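Local coordinates for protein Two-component system sensor histidine kinase (Bacteroides thetaiotaomicron, PDB 3OTT) that probably senses saccharide-like signals through this extracellular two-propeller and beta-sandwich region and passes them on as a histidine kinase controlling transcription, at residues Arg90-Glu95 against Leu647-Thr652; Tyr490-Ile495 against Val505-Ala510; Thr639-Asn644 against Leu674-Ser679. All coordinates share one frame; numbering follows the deposited sequence.

How the contacts relate
Contacts 1 and 3 sit together at the beta-sandwich near the C-terminal end of the chain, their centres 14 Å apart, and share one sheet: strand 646-648 of contact 1 pairs with strand 637-643 of contact 3, Val-648 N lying 2.8 Å from Leu-641 O. Contact 3 is internal to the sandwich, whereas contact 1 ties it to a blade of the first propeller. Contact 2 belongs to the second propeller, across the centre of the chain and about 51 Å from contact 3 between nearest atoms. The hexatantalum dodecabromide cluster lies about 10 Å from the side chain of Ser-679 in contact 3; Arg-634 and Pro-635, shortly before strand 637-643, help line its pocket.

Contact 1: residues Arg90-Glu95 against Leu647-Thr652; sequences RADRYE and LVSPRT
The outer edge of a propeller blade meets the beta-sandwich here, with Asp-92 of a G1 beta bulge set against Ser-649, Pro-650 and Arg-651. Asp-92 and Arg-93 both face Asn-88 on strand 84-88, and the bulge turns the Asp-92 carboxylate out toward the sandwich, CG anti to the backbone N (chi1 -179°). A water bridges the charges: it donates to Asp-92 OD1 at 2.6 Å and accepts from Arg-651 NE at 2.6 Å, lying in the guanidinium plane at its edge. The two flat groups are turned 65° apart and do not pair directly. Tyr-87 OH also bonds OD1, while Arg-651 NH1 reaches Thr-56 OG1. The other carboxylate oxygen takes the backbone N-H of Arg-651, although its exact place is doubtful. Pro-650 lies across the Asp-92 side chain, its CG 3.5 Å from Ala-91 O. Further along, Arg-651 CD comes 4.1 Å from Tyr-94 CE2, at the ring edge; Tyr-94 OH is anchored on His-54 O. Arg-93 NE is buried by Pro-650 yet finds no hydrogen-bond partner. A G1 bulge on the outermost strand of a propeller blade is thus set against a loop of the neighbouring beta-sandwich, partly through a bridging water.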
loop_
_atom_site.group_PDB
_atom_site.type_symbol
_atom_site.label_atom_id
_atom_site.label_comp_id
_atom_site.label_asym_id
_atom_site.label_seq_id
_atom_site.Cartn_x
_atom_site.Cartn_y
_atom_site.Cartn_z
ATOM N N ARG B 90 -24.179 -1.319 -13.775
ATOM C CA ARG B 90 -24.368 0.123 -13.619
ATOM C C ARG B 90 -25.456 0.571 -14.581
ATOM O O ARG B 90 -26.318 1.355 -14.225
ATOM C CB ARG B 90 -23.097 0.955 -13.894
ATOM C CG ARG B 90 -22.071 0.783 -12.821
ATOM C CD ARG B 90 -20.792 1.561 -13.149
ATOM N NE ARG B 90 -19.785 1.133 -12.164
ATOM C CZ ARG B 90 -19.612 1.701 -10.980
ATOM N NH1 ARG B 90 -20.355 2.777 -10.645
ATOM N NH2 ARG B 90 -18.680 1.229 -10.156
ATOM N N ALA B 91 -25.411 0.089 -15.800
ATOM C CA ALA B 91 -26.455 0.469 -16.744
ATOM C C ALA B 91 -27.733 -0.368 -16.548
ATOM O O ALA B 91 -28.799 0.032 -16.977
ATOM C CB ALA B 91 -25.944 0.384 -18.223
ATOM N N ASP B 92 -27.641 -1.515 -15.867
ATOM C CA ASP B 92 -28.772 -2.443 -15.782
ATOM C C ASP B 92 -29.247 -2.981 -17.158
ATOM O O ASP B 92 -30.442 -2.998 -17.429
ATOM C CB ASP B 92 -29.924 -1.825 -14.917
ATOM C CG ASP B 92 -31.127 -2.759 -14.783
ATOM O OD1 ASP B 92 -30.983 -4.006 -14.760
ATOM O OD2 ASP B 92 -32.256 -2.255 -14.758
ATOM N N ARG B 93 -28.301 -3.471 -17.974
ATOM C CA ARG B 93 -28.528 -4.033 -19.288
ATOM C C ARG B 93 -27.582 -5.237 -19.503
ATOM O O ARG B 93 -26.397 -5.150 -19.106
ATOM C CB ARG B 93 -28.142 -3.006 -20.385
ATOM C CG ARG B 93 -28.675 -1.591 -20.175
ATOM C CD ARG B 93 -29.988 -1.222 -20.909
ATOM N NE ARG B 93 -30.970 -2.296 -21.087
ATOM C CZ ARG B 93 -31.461 -2.689 -22.276
ATOM N NH1 ARG B 93 -31.051 -2.129 -23.420
ATOM N NH2 ARG B 93 -32.355 -3.676 -22.339
ATOM N N TYR B 94 -28.060 -6.284 -20.175
ATOM C CA TYR B 94 -27.191 -7.369 -20.658
ATOM C C TYR B 94 -26.480 -6.838 -21.886
ATOM O O TYR B 94 -27.118 -6.248 -22.729
ATOM C CB TYR B 94 -27.993 -8.663 -20.970
ATOM C CG TYR B 94 -28.404 -9.307 -19.681
ATOM C CD1 TYR B 94 -27.541 -10.140 -19.024
ATOM C CD2 TYR B 94 -29.623 -8.997 -19.068
ATOM C CE1 TYR B 94 -27.876 -10.722 -17.788
ATOM C CE2 TYR B 94 -29.971 -9.544 -17.842
ATOM C CZ TYR B 94 -29.078 -10.412 -17.190
ATOM O OH TYR B 94 -29.381 -11.010 -15.982
ATOM N N GLU B 95 -25.163 -6.992 -21.940
ATOM C CA GLU B 95 -24.355 -6.354 -22.952
ATOM C C GLU B 95 -23.408 -7.338 -23.491
ATOM O O GLU B 95 -22.282 -7.351 -22.992
ATOM C CB GLU B 95 -23.523 -5.184 -22.344
ATOM C CG GLU B 95 -24.265 -3.834 -22.528
ATOM C CD GLU B 95 -23.620 -2.627 -21.841
ATOM O OE1 GLU B 95 -22.406 -2.696 -21.550
ATOM O OE2 GLU B 95 -24.341 -1.593 -21.633
ATOM N N LEU B 647 -42.333 -2.718 -10.481
ATOM C CA LEU B 647 -40.900 -2.415 -10.361
ATOM C C LEU B 647 -40.356 -2.044 -11.768
ATOM O O LEU B 647 -40.644 -2.737 -12.748
ATOM C CB LEU B 647 -40.210 -3.599 -9.736
ATOM C CG LEU B 647 -38.705 -3.789 -9.556
ATOM C CD1 LEU B 647 -38.015 -3.988 -10.857
ATOM C CD2 LEU B 647 -38.160 -2.648 -8.807
ATOM N N VAL B 648 -39.640 -0.933 -11.891
ATOM C CA VAL B 648 -39.165 -0.514 -13.232
ATOM C C VAL B 648 -37.642 -0.268 -13.313
ATOM O O VAL B 648 -37.039 0.308 -12.388
ATOM C CB VAL B 648 -39.901 0.745 -13.784
ATOM C CG1 VAL B 648 -41.376 0.397 -14.196
ATOM C CG2 VAL B 648 -39.843 1.915 -12.785
ATOM N N SER B 649 -37.029 -0.659 -14.427
ATOM C CA SER B 649 -35.573 -0.449 -14.562
ATOM C C SER B 649 -35.214 -0.386 -16.018
ATOM O O SER B 649 -36.020 -0.767 -16.862
ATOM C CB SER B 649 -34.779 -1.608 -13.886
ATOM O OG SER B 649 -35.088 -2.839 -14.561
ATOM N N PRO B 650 -33.991 0.072 -16.326
ATOM C CA PRO B 650 -33.648 0.150 -17.748
ATOM C C PRO B 650 -33.820 -1.213 -18.430
ATOM O O PRO B 650 -34.092 -1.282 -19.595
ATOM C CB PRO B 650 -32.176 0.587 -17.730
ATOM C CG PRO B 650 -31.982 1.307 -16.454
ATOM C CD PRO B 650 -32.923 0.618 -15.456
ATOM N N ARG B 651 -33.708 -2.297 -17.671
ATOM C CA ARG B 651 -33.822 -3.620 -18.290
ATOM C C ARG B 651 -35.215 -3.858 -18.903
ATOM O O ARG B 651 -35.362 -4.611 -19.853
ATOM C CB ARG B 651 -33.519 -4.696 -17.231
ATOM C CG ARG B 651 -33.278 -6.057 -17.797
ATOM C CD ARG B 651 -32.933 -7.019 -16.677
ATOM N NE ARG B 651 -33.911 -7.040 -15.594
ATOM C CZ ARG B 651 -35.031 -7.771 -15.592
ATOM N NH1 ARG B 651 -35.340 -8.559 -16.609
ATOM N NH2 ARG B 651 -35.853 -7.711 -14.548
ATOM N N THR B 652 -36.241 -3.260 -18.306
ATOM C CA THR B 652 -37.612 -3.500 -18.760
ATOM C C THR B 652 -38.277 -2.272 -19.359
ATOM O O THR B 652 -39.337 -2.420 -19.929
ATOM C CB THR B 652 -38.548 -4.054 -17.625
ATOM O OG1 THR B 652 -38.683 -3.072 -16.595
ATOM C CG2 THR B 652 -38.009 -5.316 -17.014
HETATM O O HOH W 1 -32.823 -5.581 -13.735
#

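Contact 2: residues Tyr490-Ile495 against Val505-Ala510; sequences YNNKGI and VTKLFA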
loop_
_atom_site.group_PDB
_atom_site.type_symbol
_atom_site.label_atom_id
_atom_site.label_comp_id
_atom_site.label_asym_id
_atom_site.label_seq_id
_atom_site.Cartn_x
_atom_site.Cartn_y
_atom_site.Cartn_z
ATOM N N TYR B 490 9.057 10.178 36.056
ATOM C CA TYR B 490 9.391 8.828 35.597
ATOM C C TYR B 490 10.073 8.068 36.756
ATOM O O TYR B 490 11.010 8.590 37.407
ATOM C CB TYR B 490 10.285 8.921 34.352
ATOM C CG TYR B 490 10.842 7.591 33.832
ATOM C CD1 TYR B 490 10.023 6.687 33.117
ATOM C CD2 TYR B 490 12.200 7.225 34.046
ATOM C CE1 TYR B 490 10.521 5.463 32.626
ATOM C CE2 TYR B 490 12.719 5.976 33.551
ATOM C CZ TYR B 490 11.863 5.117 32.828
ATOM O OH TYR B 490 12.331 3.900 32.338
ATOM N N ASN B 491 9.602 6.852 37.015
ATOM C CA ASN B 491 10.228 5.941 38.040
ATOM C C ASN B 491 10.716 6.651 39.324
ATOM O O ASN B 491 11.890 6.666 39.659
ATOM C CB ASN B 491 11.311 5.006 37.432
ATOM C CG ASN B 491 11.632 3.785 38.357
ATOM O OD1 ASN B 491 10.716 3.170 38.949
ATOM N ND2 ASN B 491 12.928 3.462 38.508
ATOM N N ASN B 492 9.753 7.245 40.021
ATOM C CA ASN B 492 9.960 8.075 41.208
ATOM C C ASN B 492 8.998 7.584 42.306
ATOM O O ASN B 492 8.364 6.541 42.154
ATOM C CB ASN B 492 9.629 9.533 40.853
ATOM C CG ASN B 492 10.397 10.554 41.724
ATOM O OD1 ASN B 492 10.065 10.780 42.885
ATOM N ND2 ASN B 492 11.410 11.172 41.142
ATOM N N LYS B 493 8.848 8.344 43.373
ATOM C CA LYS B 493 7.973 7.942 44.488
ATOM C C LYS B 493 6.957 9.070 44.705
ATOM O O LYS B 493 7.339 10.216 44.838
ATOM C CB LYS B 493 8.807 7.689 45.788
ATOM C CG LYS B 493 10.081 6.781 45.586
ATOM C CD LYS B 493 10.739 6.174 46.883
ATOM C CE LYS B 493 11.381 7.230 47.823
ATOM N NZ LYS B 493 12.930 7.226 47.900
ATOM N N GLY B 494 5.680 8.750 44.742
ATOM C CA GLY B 494 4.672 9.756 44.949
ATOM C C GLY B 494 4.477 10.600 43.679
ATOM O O GLY B 494 4.957 10.236 42.578
ATOM N N ILE B 495 3.776 11.714 43.841
ATOM C CA ILE B 495 3.597 12.738 42.787
ATOM C C ILE B 495 3.815 14.120 43.415
ATOM O O ILE B 495 3.632 14.324 44.612
ATOM C CB ILE B 495 2.180 12.634 42.033
ATOM C CG1 ILE B 495 1.034 12.778 43.008
ATOM C CG2 ILE B 495 2.018 11.292 41.198
ATOM C CD1 ILE B 495 -0.357 12.799 42.305
ATOM N N VAL B 505 6.644 23.517 46.080
ATOM C CA VAL B 505 6.537 22.148 45.587
ATOM C C VAL B 505 6.451 21.151 46.734
ATOM O O VAL B 505 7.352 21.081 47.571
ATOM C CB VAL B 505 7.746 21.766 44.720
ATOM C CG1 VAL B 505 7.481 20.435 43.982
ATOM C CG2 VAL B 505 8.062 22.913 43.707
ATOM N N THR B 506 5.395 20.343 46.752
ATOM C CA THR B 506 5.263 19.347 47.796
ATOM C C THR B 506 5.192 17.910 47.186
ATOM O O THR B 506 4.526 17.706 46.173
ATOM C CB THR B 506 4.005 19.594 48.619
ATOM O OG1 THR B 506 3.911 20.983 48.949
ATOM C CG2 THR B 506 4.073 18.776 49.940
ATOM N N LYS B 507 5.840 16.941 47.825
ATOM C CA LYS B 507 5.809 15.558 47.374
ATOM C C LYS B 507 4.760 14.848 48.154
ATOM O O LYS B 507 4.918 14.759 49.349
ATOM C CB LYS B 507 7.149 14.857 47.638
ATOM C CG LYS B 507 7.134 13.353 47.309
ATOM C CD LYS B 507 8.485 12.668 47.660
ATOM C CE LYS B 507 9.560 12.919 46.621
ATOM N NZ LYS B 507 9.115 12.402 45.306
ATOM N N LEU B 508 3.723 14.305 47.498
ATOM C CA LEU B 508 2.633 13.635 48.210
ATOM C C LEU B 508 2.415 12.140 47.840
ATOM O O LEU B 508 2.772 11.718 46.768
ATOM C CB LEU B 508 1.331 14.402 48.009
ATOM C CG LEU B 508 1.201 15.780 48.695
ATOM C CD1 LEU B 508 0.085 16.495 47.972
ATOM C CD2 LEU B 508 0.951 15.677 50.213
ATOM N N PHE B 509 1.858 11.357 48.774
ATOM C CA PHE B 509 1.542 9.936 48.564
ATOM C C PHE B 509 2.769 9.062 48.296
ATOM O O PHE B 509 2.652 8.009 47.678
ATOM C CB PHE B 509 0.417 9.789 47.484
ATOM C CG PHE B 509 -0.731 10.781 47.692
ATOM C CD1 PHE B 509 -1.508 10.729 48.843
ATOM C CD2 PHE B 509 -0.956 11.840 46.788
ATOM C CE1 PHE B 509 -2.552 11.672 49.054
ATOM C CE2 PHE B 509 -1.993 12.759 46.981
ATOM C CZ PHE B 509 -2.772 12.691 48.119
ATOM N N ALA B 510 3.946 9.505 48.744
ATOM C CA ALA B 510 5.159 8.715 48.587
ATOM C C ALA B 510 5.163 7.511 49.539
ATOM O O ALA B 510 5.947 6.587 49.369
ATOM C CB ALA B 510 6.460 9.602 48.801
#
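Lys-507 leaves its strand with CG anti to the backbone N (chi1 174°), then bends at chi3 (-79°) and again at chi4 (-60°), which curls its ammonium end back to Asn-492 and Lys-493 in the loop that follows strand 485-489. NZ donates to Lys-493 O at 2.9 Å, arriving in the carbonyl plane. It also bonds Asn-492 OD1 at 3.1 Å, here tilted somewhat from the amide plane. Ser-470 OG, outside the two segments, is the third acceptor around NZ and the strongest of them. The same Asn-492 OD1 accepts the backbone N-H of Lys-493 at 2.8 Å, a bond that comes in from the flank of the C=O, so the amide oxygen is gripped by two donors and its rotation is fixed.

Beyond the loop the chain enters strand 495-499, where Ile-495 and Leu-508 form an antiparallel hydrogen-bonded pair. Ile-495 N reaches Leu-508 O at 3.1 Å, and Leu-508 N returns a nearly straight bond to Ile-495 O at 2.9 Å. Gly-494, with positive phi, brings its CA to 3.3 Å from Leu-508 O, and its backbone packs directly on that of Ala-510. Ile-495 CG1 touches the edge of the Phe-509 ring at CD2, 4.4 Å away, and both side chains rest on Ile-541 of the next blade.

Asp-496 makes only a long, weak ion pair with Lys-507 NZ. The lysine is thus held chiefly by neutral oxygens, an environment consistent with a protonated amine that staples the loop to the outermost strand of its propeller blade.

Contact 3: residues Thr639-Asn644 against Leu674-Ser679; sequences TALYIN and LSFELS
Thr-639 opens the strand pairing with its backbone N donating to Glu-677 O at 3.0 Å, while its OG1 turns to Asp-47 OD2 in the first propeller. Ala-640 follows: its O accepts Glu-677 N at 3.1 Å, and its CB lies 3.8 Å from Glu-677 OE1. With Thr-639 and Ala-640 both set against Glu-677, the ladder here is consistent with a classic beta bulge. Leu-641 points to the other face, where CD1 packs obliquely on the Phe-676 ring at 3.6 Å from CE2; Ile-665, Leu-742 and Ile-744 of the second sheet close over this pair.

Tyr-642 forms a regular hydrogen-bonded pair with Ser-675, its N 2.9 Å from Ser-675 O and its O 2.9 Å from Ser-675 N. Its CG stands anti to the carbonyl carbon (chi1 -63°), which slants the ring along the sheet toward Glu-677. The phenol OH donates to Glu-677 OE2 at 2.9 Å, meeting it from 51° above the carboxylate plane. Arg-711 completes the group, salt-bridged to OE2 and in cation-pi contact with the tyrosine ring, so the buried carboxylate is held by two partners. Ile-643 returns to the Leu-641 face, CG1 lying 3.9 Å from Leu-674 CD2. One face of the sheet thus carries Ala-640, Tyr-642, Ser-675 and Glu-677; the other, with Leu-641, Ile-643, Leu-674 and Phe-676, packs against the second sheet, as in a beta-sandwich.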
loop_
_atom_site.group_PDB
_atom_site.type_symbol
_atom_site.label_atom_id
_atom_site.label_comp_id
_atom_site.label_asym_id
_atom_site.label_seq_id
_atom_site.Cartn_x
_atom_site.Cartn_y
_atom_site.Cartn_z
ATOM N N THR B 639 -32.560 1.305 -4.196
ATOM C CA THR B 639 -32.319 -0.006 -4.807
ATOM C C THR B 639 -33.483 -0.444 -5.667
ATOM O O THR B 639 -33.404 -1.483 -6.372
ATOM C CB THR B 639 -31.984 -1.090 -3.718
ATOM O OG1 THR B 639 -33.012 -1.108 -2.736
ATOM C CG2 THR B 639 -30.730 -0.698 -2.942
ATOM N N ALA B 640 -34.579 0.326 -5.631
ATOM C CA ALA B 640 -35.717 0.032 -6.527
ATOM C C ALA B 640 -36.642 1.216 -6.767
ATOM O O ALA B 640 -36.951 1.973 -5.873
ATOM C CB ALA B 640 -36.508 -1.134 -5.989
ATOM N N LEU B 641 -37.124 1.340 -8.000
ATOM C CA LEU B 641 -38.123 2.336 -8.317
ATOM C C LEU B 641 -39.390 1.624 -8.817
ATOM O O LEU B 641 -39.309 0.791 -9.706
ATOM C CB LEU B 641 -37.597 3.276 -9.413
ATOM C CG LEU B 641 -38.588 4.311 -9.997
ATOM C CD1 LEU B 641 -39.009 5.311 -8.945
ATOM C CD2 LEU B 641 -37.971 5.041 -11.143
ATOM N N TYR B 642 -40.546 1.945 -8.230
ATOM C CA TYR B 642 -41.833 1.476 -8.710
ATOM C C TYR B 642 -42.660 2.638 -9.235
ATOM O O TYR B 642 -42.666 3.754 -8.652
ATOM C CB TYR B 642 -42.626 0.820 -7.582
ATOM C CG TYR B 642 -42.019 -0.426 -6.972
ATOM C CD1 TYR B 642 -40.934 -0.318 -6.108
ATOM C CD2 TYR B 642 -42.546 -1.690 -7.230
ATOM C CE1 TYR B 642 -40.353 -1.447 -5.524
ATOM C CE2 TYR B 642 -41.982 -2.874 -6.621
ATOM C CZ TYR B 642 -40.875 -2.700 -5.770
ATOM O OH TYR B 642 -40.242 -3.721 -5.148
ATOM N N ILE B 643 -43.353 2.370 -10.336
ATOM C CA ILE B 643 -44.326 3.286 -10.898
ATOM C C ILE B 643 -45.625 2.492 -10.979
ATOM O O ILE B 643 -45.643 1.349 -11.483
ATOM C CB ILE B 643 -43.906 3.757 -12.299
ATOM C CG1 ILE B 643 -42.682 4.667 -12.198
ATOM C CG2 ILE B 643 -45.115 4.411 -13.051
ATOM C CD1 ILE B 643 -41.839 4.681 -13.434
ATOM N N ASN B 644 -46.699 3.069 -10.426
ATOM C CA ASN B 644 -47.977 2.371 -10.315
ATOM C C ASN B 644 -47.764 1.011 -9.756
ATOM O O ASN B 644 -48.412 0.046 -10.165
ATOM C CB ASN B 644 -48.691 2.265 -11.669
ATOM C CG ASN B 644 -48.949 3.613 -12.267
ATOM O OD1 ASN B 644 -49.397 4.534 -11.568
ATOM N ND2 ASN B 644 -48.614 3.775 -13.525
ATOM N N LEU B 674 -45.458 6.790 -7.239
ATOM C CA LEU B 674 -44.064 6.375 -7.123
ATOM C C LEU B 674 -43.724 5.688 -5.797
ATOM O O LEU B 674 -44.225 6.086 -4.725
ATOM C CB LEU B 674 -43.156 7.588 -7.264
ATOM C CG LEU B 674 -43.374 8.500 -8.459
ATOM C CD1 LEU B 674 -42.313 9.525 -8.412
ATOM C CD2 LEU B 674 -43.319 7.709 -9.807
ATOM N N SER B 675 -42.921 4.625 -5.881
ATOM C CA SER B 675 -42.329 4.029 -4.675
ATOM C C SER B 675 -40.850 3.840 -4.855
ATOM O O SER B 675 -40.373 3.711 -5.957
ATOM C CB SER B 675 -42.963 2.710 -4.265
ATOM O OG SER B 675 -44.247 2.925 -3.797
ATOM N N PHE B 676 -40.153 3.836 -3.745
ATOM C CA PHE B 676 -38.704 3.850 -3.685
ATOM C C PHE B 676 -38.397 2.893 -2.543
ATOM O O PHE B 676 -38.987 3.049 -1.448
ATOM C CB PHE B 676 -38.199 5.259 -3.299
ATOM C CG PHE B 676 -38.549 6.337 -4.308
ATOM C CD1 PHE B 676 -39.706 7.097 -4.173
ATOM C CD2 PHE B 676 -37.750 6.558 -5.413
ATOM C CE1 PHE B 676 -40.060 8.115 -5.155
ATOM C CE2 PHE B 676 -38.085 7.568 -6.352
ATOM C CZ PHE B 676 -39.269 8.328 -6.209
ATOM N N GLU B 677 -37.515 1.918 -2.780
ATOM C CA GLU B 677 -36.899 1.168 -1.688
ATOM C C GLU B 677 -35.527 1.720 -1.459
ATOM O O GLU B 677 -34.847 2.085 -2.388
ATOM C CB GLU B 677 -36.809 -0.328 -1.992
ATOM C CG GLU B 677 -38.179 -0.956 -1.991
ATOM C CD GLU B 677 -38.174 -2.382 -2.456
ATOM O OE1 GLU B 677 -37.075 -2.936 -2.718
ATOM O OE2 GLU B 677 -39.285 -2.941 -2.577
ATOM N N LEU B 678 -35.110 1.712 -0.213
ATOM C CA LEU B 678 -33.843 2.317 0.204
ATOM C C LEU B 678 -33.067 1.260 1.003
ATOM O O LEU B 678 -33.673 0.388 1.630
ATOM C CB LEU B 678 -34.118 3.574 1.074
ATOM C CG LEU B 678 -34.729 3.332 2.459
ATOM C CD1 LEU B 678 -33.659 3.150 3.560
ATOM C CD2 LEU B 678 -35.621 4.465 2.841
ATOM N N SER B 679 -31.753 1.333 1.016
ATOM C CA SER B 679 -31.005 0.467 1.942
ATOM C C SER B 679 -29.639 1.059 2.244
ATOM O O SER B 679 -29.037 1.691 1.381
ATOM C CB SER B 679 -30.841 -0.932 1.323
ATOM O OG SER B 679 -29.908 -1.701 2.060
#